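Long-range contacts in metallo-beta-lactamase FIM-1 (Pseudomonas aeruginosa, PDB 6V3Q), which probably hydrolyses beta-lactam antibiotics with the help of zinc, opening the lactam ring to a substituted beta-amino acid, as a class B metallo-beta-lactamase: residues V8-T13 with A60-W65; D45-V50 with D68-P73; Q4-P9 with E29-V34; G89-R94 with G114-E119. All coordinates share one frame; numbering follows the deposited sequence.

How the contacts relate
The chain opens with the loop 4-9, which contact 3 pins against the turn 29-34, closing a loop that holds the strands 11-16 and 19-27. Contact 1 starts from the same N-terminal stretch, sharing Val-8 and Pro-9, but reaches further, to the helix 56-68. Contact 2 crosses contact 1, since its first segment, 45-50, lies between the two of contact 1 and its second, 68-73, follows them; it closes the crossover through that helix. Contact 4 comes afterwards, joining the helix 90-95 to the loop 114-119 and closing a loop that holds strand 99-102 and helix 104-108. Its Leu-93 packs on Leu-49 of contact 2 and Ile-63 of contact 1.

Contact 1: residues V8-T13 with A60-W65; sequences VPVTFT and AQIIEW
Phe-12 lays its ring flat on the indole of Trp-65; the phenyl ring is the bump, and Trp-65 and Ile-62 form the hollow that takes it. It lies over the five-membered ring, with centroids 3.6 Å apart and planes at 6°, so the two are stacked face to face. Phe-12 CE2 comes to 3.4 Å from Trp-65 CG, while Phe-12 CB sits off-centre over the six-membered ring in a CH-pi contact. The two side chains run antiparallel, each reaching past the other from its own backbone: CG of Trp-65 is anti to its backbone N (chi1 171°), which swings the indole out from the helix so that its face meets Phe-12. The second wall of the hollow is Ile-62, whose CA lies at the edge of the phenyl ring and whose CG1 is 4.0 Å from Phe-12 CE1. Val-10 CG1 reaches the same Ile-62 CG1 at 4.1 Å, so this atom sits against the groove between Val-10 and Phe-12.

Toward Pro-9 the packing gives way to polar contacts. The extended Gln-61 reaches the loop just before strand 11-16, where its OE1 accepts a nearly straight hydrogen bond (172°) from Val-10 N at 2.9 Å. Its NE2 donates to a water that in turn donates to Val-8 O, so both ends of the amide are engaged and its rotation is fixed.

In this metallo-beta-lactamase alpha-beta/beta-alpha sandwich, helix 56-68 packs on one face of the seven-stranded sheet, and the contact ties it to the outermost strand 11-16. Ile-40 of strand 33-43 and His-22 of strand 19-27 also touch Phe-12 and Ile-62, and Trp-20 meets Trp-65 edge to face.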
loop_
_atom_site.group_PDB
_atom_site.type_symbol
_atom_site.label_atom_id
_atom_site.label_comp_id
_atom_site.label_asym_id
_atom_site.label_seq_id
_atom_site.Cartn_x
_atom_site.Cartn_y
_atom_site.Cartn_z
ATOM N N VAL A 8 9.026 -1.278 -8.438
ATOM C CA VAL A 8 9.419 0.109 -8.676
ATOM C C VAL A 8 10.844 0.312 -8.171
ATOM O O VAL A 8 11.197 -0.199 -7.098
ATOM C CB VAL A 8 8.430 1.079 -8.007
ATOM C CG1 VAL A 8 7.890 0.469 -6.725
ATOM C CG2 VAL A 8 9.080 2.429 -7.727
ATOM N N PRO A 9 11.695 1.025 -8.909
ATOM C CA PRO A 9 13.079 1.219 -8.461
ATOM C C PRO A 9 13.168 2.028 -7.174
ATOM O O PRO A 9 12.312 2.864 -6.871
ATOM C CB PRO A 9 13.731 1.968 -9.632
ATOM C CG PRO A 9 12.591 2.555 -10.405
ATOM C CD PRO A 9 11.460 1.590 -10.249
ATOM N N VAL A 10 14.233 1.767 -6.415
ATOM C CA VAL A 10 14.466 2.476 -5.162
ATOM C C VAL A 10 14.784 3.935 -5.460
ATOM O O VAL A 10 15.585 4.244 -6.353
ATOM C CB VAL A 10 15.603 1.807 -4.373
ATOM C CG1 VAL A 10 15.836 2.517 -3.052
ATOM C CG2 VAL A 10 15.298 0.329 -4.150
ATOM N N THR A 11 14.151 4.840 -4.721
ATOM C CA THR A 11 14.366 6.269 -4.893
ATOM C C THR A 11 15.358 6.785 -3.859
ATOM O O THR A 11 15.389 6.324 -2.716
ATOM C CB THR A 11 13.048 7.046 -4.782
ATOM O OG1 THR A 11 12.447 6.801 -3.504
ATOM C CG2 THR A 11 12.079 6.627 -5.880
ATOM N N PHE A 12 16.167 7.755 -4.275
ATOM C CA PHE A 12 17.165 8.378 -3.418
ATOM C C PHE A 12 16.930 9.882 -3.405
ATOM O O PHE A 12 16.848 10.508 -4.468
ATOM C CB PHE A 12 18.586 8.068 -3.901
ATOM C CG PHE A 12 18.860 6.603 -4.083
ATOM C CD1 PHE A 12 19.333 5.836 -3.032
ATOM C CD2 PHE A 12 18.646 5.994 -5.308
ATOM C CE1 PHE A 12 19.583 4.487 -3.196
ATOM C CE2 PHE A 12 18.894 4.645 -5.481
ATOM C CZ PHE A 12 19.361 3.892 -4.422
ATOM N N THR A 13 16.815 10.454 -2.209
ATOM C CA THR A 13 16.566 11.880 -2.046
ATOM C C THR A 13 17.610 12.483 -1.121
ATOM O O THR A 13 17.935 11.905 -0.079
ATOM C CB THR A 13 15.167 12.149 -1.477
ATOM O OG1 THR A 13 15.057 11.545 -0.184
ATOM C CG2 THR A 13 14.093 11.579 -2.389
ATOM N N ALA A 60 20.451 -4.442 -3.512
ATOM C CA ALA A 60 21.498 -4.417 -4.528
ATOM C C ALA A 60 21.456 -3.128 -5.336
ATOM O O ALA A 60 22.502 -2.642 -5.783
ATOM C CB ALA A 60 21.367 -5.630 -5.448
ATOM N N GLN A 61 20.262 -2.563 -5.535
ATOM C CA GLN A 61 20.157 -1.263 -6.190
ATOM C C GLN A 61 20.875 -0.187 -5.387
ATOM O O GLN A 61 21.570 0.663 -5.953
ATOM C CB GLN A 61 18.688 -0.886 -6.381
ATOM C CG GLN A 61 17.953 -1.707 -7.424
ATOM C CD GLN A 61 16.474 -1.390 -7.465
ATOM O OE1 GLN A 61 16.077 -0.228 -7.551
ATOM N NE2 GLN A 61 15.647 -2.425 -7.393
ATOM N N ILE A 62 20.716 -0.210 -4.061
ATOM C CA ILE A 62 21.346 0.796 -3.212
ATOM C C ILE A 62 22.862 0.694 -3.304
ATOM O O ILE A 62 23.564 1.707 -3.405
ATOM C CB ILE A 62 20.854 0.648 -1.760
ATOM C CG1 ILE A 62 19.331 0.791 -1.690
ATOM C CG2 ILE A 62 21.534 1.668 -0.858
ATOM C CD1 ILE A 62 18.756 0.501 -0.325
ATOM N N ILE A 63 23.388 -0.533 -3.271
ATOM C CA ILE A 63 24.827 -0.744 -3.414
ATOM C C ILE A 63 25.313 -0.186 -4.745
ATOM O O ILE A 63 26.314 0.538 -4.811
ATOM C CB ILE A 63 25.161 -2.241 -3.281
ATOM C CG1 ILE A 63 24.886 -2.738 -1.862
ATOM C CG2 ILE A 63 26.602 -2.509 -3.697
ATOM C CD1 ILE A 63 24.953 -4.239 -1.729
ATOM N N GLU A 64 24.604 -0.514 -5.827
ATOM C CA GLU A 64 25.028 -0.078 -7.152
ATOM C C GLU A 64 24.925 1.434 -7.297
ATOM O O GLU A 64 25.793 2.067 -7.910
ATOM C CB GLU A 64 24.192 -0.786 -8.221
ATOM C CG GLU A 64 24.994 -1.328 -9.397
ATOM C CD GLU A 64 25.969 -2.429 -9.002
ATOM O OE1 GLU A 64 26.819 -2.792 -9.840
ATOM O OE2 GLU A 64 25.892 -2.940 -7.864
ATOM N N TRP A 65 23.873 2.033 -6.732
ATOM C CA TRP A 65 23.726 3.484 -6.790
ATOM C C TRP A 65 24.848 4.183 -6.033
ATOM O O TRP A 65 25.335 5.236 -6.461
ATOM C CB TRP A 65 22.364 3.890 -6.227
ATOM C CG TRP A 65 22.194 5.367 -6.050
ATOM C CD1 TRP A 65 21.702 6.253 -6.965
ATOM C CD2 TRP A 65 22.509 6.133 -4.881
ATOM N NE1 TRP A 65 21.692 7.521 -6.438
ATOM C CE2 TRP A 65 22.186 7.475 -5.161
ATOM C CE3 TRP A 65 23.034 5.814 -3.624
ATOM C CZ2 TRP A 65 22.369 8.497 -4.232
ATOM C CZ3 TRP A 65 23.217 6.831 -2.703
ATOM C CH2 TRP A 65 22.885 8.156 -3.012
HETATM O O HOH W 1 12.730 -2.266 -7.214
#

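Contact 2: residues D45-V50 with D68-P73; sequences DFSILV and DTLKKP
Ser-47 and Phe-46 take hold of the loop end at Lys-72 and Pro-73 from adjacent positions on the strand. The Ser-47 side chain points toward the loop, its OG placed between the backbone N and the carbonyl carbon (chi1 55°), and from there it donates to Lys-72 O at 2.7 Å, approaching 29° out of the carbonyl plane. The backbone N of the same serine makes a weak, bent bond to Pro-73 O at 3.1 Å. Successive carbonyls of the loop are therefore both held by one residue.

Phe-46 crosses Pro-73 obliquely. Pro-73 O lies in the plane of the phenyl ring at its edge and comes within 3.2 Å of Phe-46 CB, while Phe-46 CD1 rests 3.9 Å from Pro-73 CD. Asp-45 faces the loop through its backbone: Asp-45 O receives a CA-H...O contact from Lys-72 CA at 3.3 Å, and the lysine CB and CG pass beside that oxygen. Beyond them the Lys-72 chain bends at its end (chi4 -71°), where NZ donates to Gly-44 O.

After helix 56-68, Lys-71 adopts positive phi and the chain turns toward strand 74-78. Strands 46-50 and 74-78 are parallel neighbours joined by this helix, a beta-alpha-beta crossover, and the contact lies where they start to pair. Ser-47 also makes a backbone hydrogen bond with Arg-75, while Leu-70 packs on Trp-65 of the helix and Glu-42 of strand 33-43.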
loop_
_atom_site.group_PDB
_atom_site.type_symbol
_atom_site.label_atom_id
_atom_site.label_comp_id
_atom_site.label_asym_id
_atom_site.label_seq_id
_atom_site.Cartn_x
_atom_site.Cartn_y
_atom_site.Cartn_z
ATOM N N ASP A 45 35.596 9.058 1.186
ATOM C CA ASP A 45 35.405 8.483 -0.139
ATOM C C ASP A 45 34.397 7.341 -0.155
ATOM O O ASP A 45 34.134 6.780 -1.225
ATOM C CB ASP A 45 36.743 7.989 -0.699
ATOM C CG ASP A 45 37.744 9.112 -0.886
ATOM O OD1 ASP A 45 37.318 10.277 -1.025
ATOM O OD2 ASP A 45 38.960 8.830 -0.898
ATOM N N PHE A 46 33.824 6.988 0.994
ATOM C CA PHE A 46 32.870 5.888 1.058
ATOM C C PHE A 46 31.613 6.332 1.793
ATOM O O PHE A 46 31.450 7.521 2.073
ATOM C CB PHE A 46 33.510 4.671 1.728
ATOM C CG PHE A 46 34.812 4.258 1.099
ATOM C CD1 PHE A 46 34.827 3.508 -0.066
ATOM C CD2 PHE A 46 36.020 4.637 1.661
ATOM C CE1 PHE A 46 36.024 3.137 -0.654
ATOM C CE2 PHE A 46 37.218 4.269 1.079
ATOM C CZ PHE A 46 37.219 3.518 -0.080
ATOM N N SER A 47 30.715 5.402 2.108
ATOM C CA SER A 47 29.434 5.785 2.687
ATOM C C SER A 47 28.935 4.700 3.632
ATOM O O SER A 47 29.305 3.527 3.523
ATOM C CB SER A 47 28.395 6.067 1.595
ATOM O OG SER A 47 28.260 4.962 0.720
ATOM N N ILE A 48 28.079 5.114 4.564
ATOM C CA ILE A 48 27.498 4.236 5.572
ATOM C C ILE A 48 26.024 4.046 5.246
ATOM O O ILE A 48 25.322 5.018 4.940
ATOM C CB ILE A 48 27.676 4.811 6.988
ATOM C CG1 ILE A 48 29.160 5.029 7.290
ATOM C CG2 ILE A 48 27.050 3.888 8.027
ATOM C CD1 ILE A 48 29.415 5.980 8.436
ATOM N N LEU A 49 25.558 2.801 5.305
ATOM C CA LEU A 49 24.170 2.468 5.018
ATOM C C LEU A 49 23.430 2.227 6.327
ATOM O O LEU A 49 23.866 1.422 7.156
ATOM C CB LEU A 49 24.074 1.237 4.118
ATOM C CG LEU A 49 22.657 0.729 3.837
ATOM C CD1 LEU A 49 21.849 1.765 3.069
ATOM C CD2 LEU A 49 22.679 -0.598 3.088
ATOM N N VAL A 50 22.322 2.929 6.512
ATOM C CA VAL A 50 21.421 2.685 7.629
ATOM C C VAL A 50 20.198 1.983 7.061
ATOM O O VAL A 50 19.443 2.573 6.280
ATOM C CB VAL A 50 21.048 3.987 8.350
ATOM C CG1 VAL A 50 20.139 3.701 9.532
ATOM C CG2 VAL A 50 22.303 4.717 8.801
ATOM N N ASP A 68 27.922 3.797 -8.545
ATOM C CA ASP A 68 27.843 4.372 -9.884
ATOM C C ASP A 68 27.461 5.847 -9.878
ATOM O O ASP A 68 28.025 6.631 -10.650
ATOM C CB ASP A 68 26.841 3.586 -10.735
ATOM C CG ASP A 68 27.273 2.150 -10.963
ATOM O OD1 ASP A 68 28.487 1.873 -10.875
ATOM O OD2 ASP A 68 26.399 1.298 -11.230
ATOM N N THR A 69 26.519 6.244 -9.025
ATOM C CA THR A 69 26.036 7.621 -8.975
ATOM C C THR A 69 26.701 8.437 -7.872
ATOM O O THR A 69 27.209 9.533 -8.132
ATOM C CB THR A 69 24.513 7.640 -8.785
ATOM O OG1 THR A 69 23.892 6.870 -9.823
ATOM C CG2 THR A 69 23.982 9.067 -8.833
ATOM N N LEU A 70 26.705 7.923 -6.640
ATOM C CA LEU A 70 27.325 8.647 -5.537
ATOM C C LEU A 70 28.845 8.651 -5.648
ATOM O O LEU A 70 29.502 9.554 -5.115
ATOM C CB LEU A 70 26.886 8.034 -4.205
ATOM C CG LEU A 70 27.173 8.831 -2.932
ATOM C CD1 LEU A 70 26.520 10.200 -3.022
ATOM C CD2 LEU A 70 26.692 8.082 -1.695
ATOM N N LYS A 71 29.417 7.655 -6.333
ATOM C CA LYS A 71 30.865 7.467 -6.415
ATOM C C LYS A 71 31.494 7.386 -5.026
ATOM O O LYS A 71 32.652 7.763 -4.830
ATOM C CB LYS A 71 31.527 8.568 -7.249
ATOM C CG LYS A 71 30.994 8.656 -8.668
ATOM C CD LYS A 71 31.307 7.388 -9.448
ATOM C CE LYS A 71 32.783 7.310 -9.811
ATOM N NZ LYS A 71 33.123 6.073 -10.565
ATOM N N LYS A 72 30.720 6.899 -4.060
ATOM C CA LYS A 72 31.177 6.706 -2.684
ATOM C C LYS A 72 30.637 5.364 -2.214
ATOM O O LYS A 72 29.576 5.289 -1.581
ATOM C CB LYS A 72 30.711 7.846 -1.777
ATOM C CG LYS A 72 31.344 9.196 -2.083
ATOM C CD LYS A 72 30.635 10.316 -1.337
ATOM C CE LYS A 72 31.337 11.651 -1.527
ATOM N NZ LYS A 72 32.640 11.709 -0.806
ATOM N N PRO A 73 31.340 4.274 -2.521
ATOM C CA PRO A 73 30.780 2.940 -2.273
ATOM C C PRO A 73 30.489 2.703 -0.798
ATOM O O PRO A 73 31.242 3.128 0.082
ATOM C CB PRO A 73 31.875 1.996 -2.784
ATOM C CG PRO A 73 32.641 2.812 -3.777
ATOM C CD PRO A 73 32.630 4.210 -3.230
#

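Contact 3: residues Q4-P9 with E29-V34; sequences QPKDVP and ENWGHV
The imidazole of His-33 serves as a donor to a loop that has no regular secondary structure: its NE2 gives a hydrogen bond to Lys-6 O at 3.1 Å and an angle of 163°. The oxygen lies close to the imidazole plane, yet the nitrogen stands well above the plane of the carbonyl, 51° out of it, rather than on a lone pair. Pro-5 O also lies at the edge of the ring, 3.6 Å from His-33 CE1, so two successive carbonyls line one rim of the imidazole. Val-8 CG1 approaches obliquely, in an off-centre CH-pi contact 4.2 Å from the centroid of the His-33 ring.

Residues 29-34 belong to the connection of the antiparallel hairpin 19-27/33-43, at the interface with the second subunit, to which His-33 also makes backbone hydrogen bonds. The turn leading into strand 33-43 is an Asx turn, in which Asn-30 OD1 accepts from Gly-32 N at 3.0 Å. Within it Trp-31 has positive phi and turns its side chain toward the N-terminal loop.

The far end of the indole meets that loop. Trp-31 CZ3 is 3.8 Å from Lys-6 CB and 3.7 Å from Gln-4 O, while the extended Lys-6 chain crosses the indole at about a right angle and leads its amine away. Trp-31 is gripped from another chain as well, since its NE1 donates to Ser-169 O of the second subunit; Gln-4 packs on Met-21 of that same subunit.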
loop_
_atom_site.group_PDB
_atom_site.type_symbol
_atom_site.label_atom_id
_atom_site.label_comp_id
_atom_site.label_asym_id
_atom_site.label_seq_id
_atom_site.Cartn_x
_atom_site.Cartn_y
_atom_site.Cartn_z
ATOM N N GLN A 4 0.836 0.149 -14.138
ATOM C CA GLN A 4 0.822 -0.364 -12.774
ATOM C C GLN A 4 1.978 -1.340 -12.597
ATOM O O GLN A 4 1.772 -2.560 -12.643
ATOM C CB GLN A 4 -0.508 -1.053 -12.463
ATOM C CG GLN A 4 -1.669 -0.106 -12.234
ATOM C CD GLN A 4 -2.985 -0.838 -12.075
ATOM O OE1 GLN A 4 -3.609 -1.231 -13.060
ATOM N NE2 GLN A 4 -3.415 -1.026 -10.833
ATOM N N PRO A 5 3.200 -0.850 -12.395
ATOM C CA PRO A 5 4.351 -1.755 -12.338
ATOM C C PRO A 5 4.372 -2.540 -11.038
ATOM O O PRO A 5 4.012 -2.028 -9.977
ATOM C CB PRO A 5 5.557 -0.812 -12.441
ATOM C CG PRO A 5 4.986 0.553 -12.772
ATOM C CD PRO A 5 3.606 0.550 -12.207
ATOM N N LYS A 6 4.804 -3.798 -11.132
ATOM C CA LYS A 6 4.911 -4.621 -9.932
ATOM C C LYS A 6 6.090 -4.182 -9.072
ATOM O O LYS A 6 5.965 -4.055 -7.849
ATOM C CB LYS A 6 5.038 -6.098 -10.307
ATOM C CG LYS A 6 4.937 -7.028 -9.108
ATOM C CD LYS A 6 5.309 -8.462 -9.449
ATOM C CE LYS A 6 5.161 -9.358 -8.229
ATOM N NZ LYS A 6 5.788 -10.694 -8.425
ATOM N N ASP A 7 7.244 -3.942 -9.694
ATOM C CA ASP A 7 8.463 -3.570 -8.986
ATOM C C ASP A 7 8.890 -2.173 -9.411
ATOM O O ASP A 7 9.098 -1.918 -10.603
ATOM C CB ASP A 7 9.579 -4.581 -9.252
ATOM C CG ASP A 7 9.149 -6.010 -8.972
ATOM O OD1 ASP A 7 8.941 -6.771 -9.939
ATOM O OD2 ASP A 7 9.008 -6.370 -7.786
ATOM N N VAL A 8 9.026 -1.278 -8.438
ATOM C CA VAL A 8 9.419 0.109 -8.676
ATOM C C VAL A 8 10.844 0.312 -8.171
ATOM O O VAL A 8 11.197 -0.199 -7.098
ATOM C CB VAL A 8 8.430 1.079 -8.007
ATOM C CG1 VAL A 8 7.890 0.469 -6.725
ATOM C CG2 VAL A 8 9.080 2.429 -7.727
ATOM N N PRO A 9 11.695 1.025 -8.909
ATOM C CA PRO A 9 13.079 1.219 -8.461
ATOM C C PRO A 9 13.168 2.028 -7.174
ATOM O O PRO A 9 12.312 2.864 -6.871
ATOM C CB PRO A 9 13.731 1.968 -9.632
ATOM C CG PRO A 9 12.591 2.555 -10.405
ATOM C CD PRO A 9 11.460 1.590 -10.249
ATOM N N GLU A 29 -0.248 -7.916 -2.119
ATOM C CA GLU A 29 -1.133 -8.750 -2.929
ATOM C C GLU A 29 -2.270 -7.947 -3.549
ATOM O O GLU A 29 -2.758 -8.306 -4.628
ATOM C CB GLU A 29 -1.699 -9.906 -2.104
ATOM C CG GLU A 29 -0.835 -11.159 -2.116
ATOM C CD GLU A 29 -1.634 -12.418 -1.830
ATOM O OE1 GLU A 29 -2.874 -12.384 -1.977
ATOM O OE2 GLU A 29 -1.024 -13.442 -1.464
ATOM N N ASN A 30 -2.707 -6.870 -2.901
ATOM C CA ASN A 30 -3.689 -5.985 -3.513
ATOM C C ASN A 30 -3.060 -5.025 -4.514
ATOM O O ASN A 30 -3.720 -4.070 -4.940
ATOM C CB ASN A 30 -4.456 -5.203 -2.441
ATOM C CG ASN A 30 -3.545 -4.392 -1.534
ATOM O OD1 ASN A 30 -2.390 -4.115 -1.864
ATOM N ND2 ASN A 30 -4.070 -3.997 -0.381
ATOM N N TRP A 31 -1.800 -5.260 -4.883
ATOM C CA TRP A 31 -1.020 -4.481 -5.839
ATOM C C TRP A 31 -0.756 -3.057 -5.381
ATOM O O TRP A 31 -0.388 -2.207 -6.201
ATOM C CB TRP A 31 -1.671 -4.476 -7.223
ATOM C CG TRP A 31 -1.387 -5.735 -7.944
ATOM C CD1 TRP A 31 -1.981 -6.946 -7.743
ATOM C CD2 TRP A 31 -0.409 -5.930 -8.968
ATOM N NE1 TRP A 31 -1.442 -7.882 -8.593
ATOM C CE2 TRP A 31 -0.474 -7.283 -9.355
ATOM C CE3 TRP A 31 0.511 -5.090 -9.604
ATOM C CZ2 TRP A 31 0.346 -7.814 -10.345
ATOM C CZ3 TRP A 31 1.322 -5.619 -10.586
ATOM C CH2 TRP A 31 1.235 -6.967 -10.949
ATOM N N GLY A 32 -0.926 -2.771 -4.097
ATOM C CA GLY A 32 -0.398 -1.556 -3.528
ATOM C C GLY A 32 1.061 -1.716 -3.163
ATOM O O GLY A 32 1.670 -2.772 -3.332
ATOM N N HIS A 33 1.637 -0.631 -2.655
ATOM C CA HIS A 33 3.014 -0.645 -2.190
ATOM C C HIS A 33 3.071 -0.023 -0.805
ATOM O O HIS A 33 2.269 0.850 -0.471
ATOM C CB HIS A 33 3.953 0.114 -3.144
ATOM C CG HIS A 33 4.106 -0.521 -4.493
ATOM N ND1 HIS A 33 3.261 -0.245 -5.547
ATOM C CD2 HIS A 33 5.018 -1.404 -4.964
ATOM C CE1 HIS A 33 3.642 -0.937 -6.606
ATOM N NE2 HIS A 33 4.704 -1.651 -6.279
ATOM N N VAL A 34 4.023 -0.485 0.003
ATOM C CA VAL A 34 4.318 0.098 1.305
ATOM C C VAL A 34 5.763 0.573 1.284
ATOM O O VAL A 34 6.655 -0.205 0.938
ATOM C CB VAL A 34 4.087 -0.888 2.469
ATOM C CG1 VAL A 34 2.608 -1.195 2.618
ATOM C CG2 VAL A 34 4.864 -2.181 2.274
#

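Contact 4: residues G89-R94 with G114-E119; sequences GVAALR and GLTPAE
Val-90 and Thr-116 form the close part of this contact. Val-90 CG1, turned beside the carbonyl carbon (chi1 167°), rests against two successive carbonyl oxygens, 3.4 Å from Thr-116 O and 3.4 Å from Pro-117 O. Thr-116 answers with its methyl: its CG2 lies 3.8 Å from Val-90 CG1, while its OG1 comes alongside Ala-91 CB. Val-90 is buried, with Phe-79 also packing against it.

Gly-89 is the N-cap of the helix 90-95, and the contact joins this short helix to the loop running into strand 120-121, the outermost strand at the opposite end of the seven-stranded sheet from 11-16. The zinc ion is about 13 Å from the Val-90 side chain.

Toward Glu-119 the contact becomes looser and more exposed. Arg-94 bends at chi3 (67°), bringing NH1 to Pro-117 O at 2.9 Å in a bent hydrogen bond, with the nitrogen above the carbonyl plane. One face of the guanidinium lies under Glu-119 CB, and Glu-119 CG is 3.6 Å from Arg-94 NH2. The carboxylate reaches past the guanidinium: Arg-94 NH2 and Glu-119 OE2 remain 4.7 Å apart, too far for a salt bridge, though their opposite charges may still attract.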
loop_
_atom_site.group_PDB
_atom_site.type_symbol
_atom_site.label_atom_id
_atom_site.label_comp_id
_atom_site.label_asym_id
_atom_site.label_seq_id
_atom_site.Cartn_x
_atom_site.Cartn_y
_atom_site.Cartn_z
ATOM N N GLY A 89 17.808 -7.301 3.295
ATOM C CA GLY A 89 18.856 -7.490 2.311
ATOM C C GLY A 89 20.246 -7.557 2.907
ATOM O O GLY A 89 21.219 -7.123 2.280
ATOM N N VAL A 90 20.350 -8.103 4.121
ATOM C CA VAL A 90 21.644 -8.197 4.793
ATOM C C VAL A 90 22.586 -9.111 4.020
ATOM O O VAL A 90 23.785 -8.828 3.893
ATOM C CB VAL A 90 21.455 -8.674 6.246
ATOM C CG1 VAL A 90 22.784 -9.093 6.855
ATOM C CG2 VAL A 90 20.823 -7.580 7.076
ATOM N N ALA A 91 22.058 -10.214 3.483
ATOM C CA ALA A 91 22.897 -11.168 2.763
ATOM C C ALA A 91 23.572 -10.522 1.559
ATOM O O ALA A 91 24.738 -10.809 1.265
ATOM C CB ALA A 91 22.065 -12.374 2.329
ATOM N N ALA A 92 22.856 -9.644 0.850
ATOM C CA ALA A 92 23.451 -8.967 -0.299
ATOM C C ALA A 92 24.607 -8.067 0.118
ATOM O O ALA A 92 25.567 -7.896 -0.642
ATOM C CB ALA A 92 22.386 -8.162 -1.043
ATOM N N LEU A 93 24.539 -7.494 1.320
ATOM C CA LEU A 93 25.635 -6.666 1.811
ATOM C C LEU A 93 26.842 -7.520 2.186
ATOM O O LEU A 93 27.973 -7.225 1.785
ATOM C CB LEU A 93 25.165 -5.834 3.004
ATOM C CG LEU A 93 23.989 -4.888 2.749
ATOM C CD1 LEU A 93 23.449 -4.336 4.057
ATOM C CD2 LEU A 93 24.403 -3.756 1.831
ATOM N N ARG A 94 26.617 -8.594 2.947
ATOM C CA ARG A 94 27.722 -9.445 3.376
ATOM C C ARG A 94 28.367 -10.170 2.200
ATOM O O ARG A 94 29.553 -10.513 2.262
ATOM C CB ARG A 94 27.233 -10.441 4.427
ATOM C CG ARG A 94 26.617 -9.775 5.650
ATOM C CD ARG A 94 26.248 -10.790 6.722
ATOM N NE ARG A 94 27.424 -11.422 7.314
ATOM C CZ ARG A 94 27.382 -12.269 8.336
ATOM N NH1 ARG A 94 26.219 -12.590 8.887
ATOM N NH2 ARG A 94 28.504 -12.794 8.810
ATOM N N GLY A 114 13.499 -15.266 9.752
ATOM C CA GLY A 114 13.850 -15.521 8.362
ATOM C C GLY A 114 14.777 -14.481 7.775
ATOM O O GLY A 114 14.663 -14.151 6.589
ATOM N N LEU A 115 15.698 -13.956 8.579
ATOM C CA LEU A 115 16.594 -12.891 8.159
ATOM C C LEU A 115 18.042 -13.307 8.373
ATOM O O LEU A 115 18.352 -14.118 9.251
ATOM C CB LEU A 115 16.304 -11.597 8.930
ATOM C CG LEU A 115 14.896 -11.016 8.785
ATOM C CD1 LEU A 115 14.659 -9.921 9.813
ATOM C CD2 LEU A 115 14.671 -10.490 7.378
ATOM N N THR A 116 18.921 -12.752 7.552
ATOM C CA THR A 116 20.352 -12.965 7.730
ATOM C C THR A 116 20.867 -12.032 8.819
ATOM O O THR A 116 20.610 -10.826 8.764
ATOM C CB THR A 116 21.107 -12.711 6.429
ATOM O OG1 THR A 116 20.642 -13.612 5.417
ATOM C CG2 THR A 116 22.604 -12.911 6.632
ATOM N N PRO A 117 21.578 -12.545 9.819
ATOM C CA PRO A 117 22.080 -11.675 10.886
ATOM C C PRO A 117 23.218 -10.793 10.399
ATOM O O PRO A 117 23.863 -11.056 9.382
ATOM C CB PRO A 117 22.564 -12.665 11.950
ATOM C CG PRO A 117 22.932 -13.885 11.167
ATOM C CD PRO A 117 21.936 -13.957 10.041
ATOM N N ALA A 118 23.455 -9.720 11.150
ATOM C CA ALA A 118 24.632 -8.906 10.909
ATOM C C ALA A 118 25.875 -9.625 11.420
ATOM O O ALA A 118 25.802 -10.553 12.230
ATOM C CB ALA A 118 24.494 -7.537 11.577
ATOM N N GLU A 119 27.033 -9.184 10.932
ATOM C CA GLU A 119 28.275 -9.874 11.253
ATOM C C GLU A 119 28.800 -9.504 12.635
ATOM O O GLU A 119 29.391 -10.351 13.315
ATOM C CB GLU A 119 29.329 -9.571 10.187
ATOM C CG GLU A 119 30.613 -10.363 10.334
ATOM C CD GLU A 119 31.651 -9.968 9.306
ATOM O OE1 GLU A 119 31.417 -8.985 8.573
ATOM O OE2 GLU A 119 32.701 -10.639 9.230
#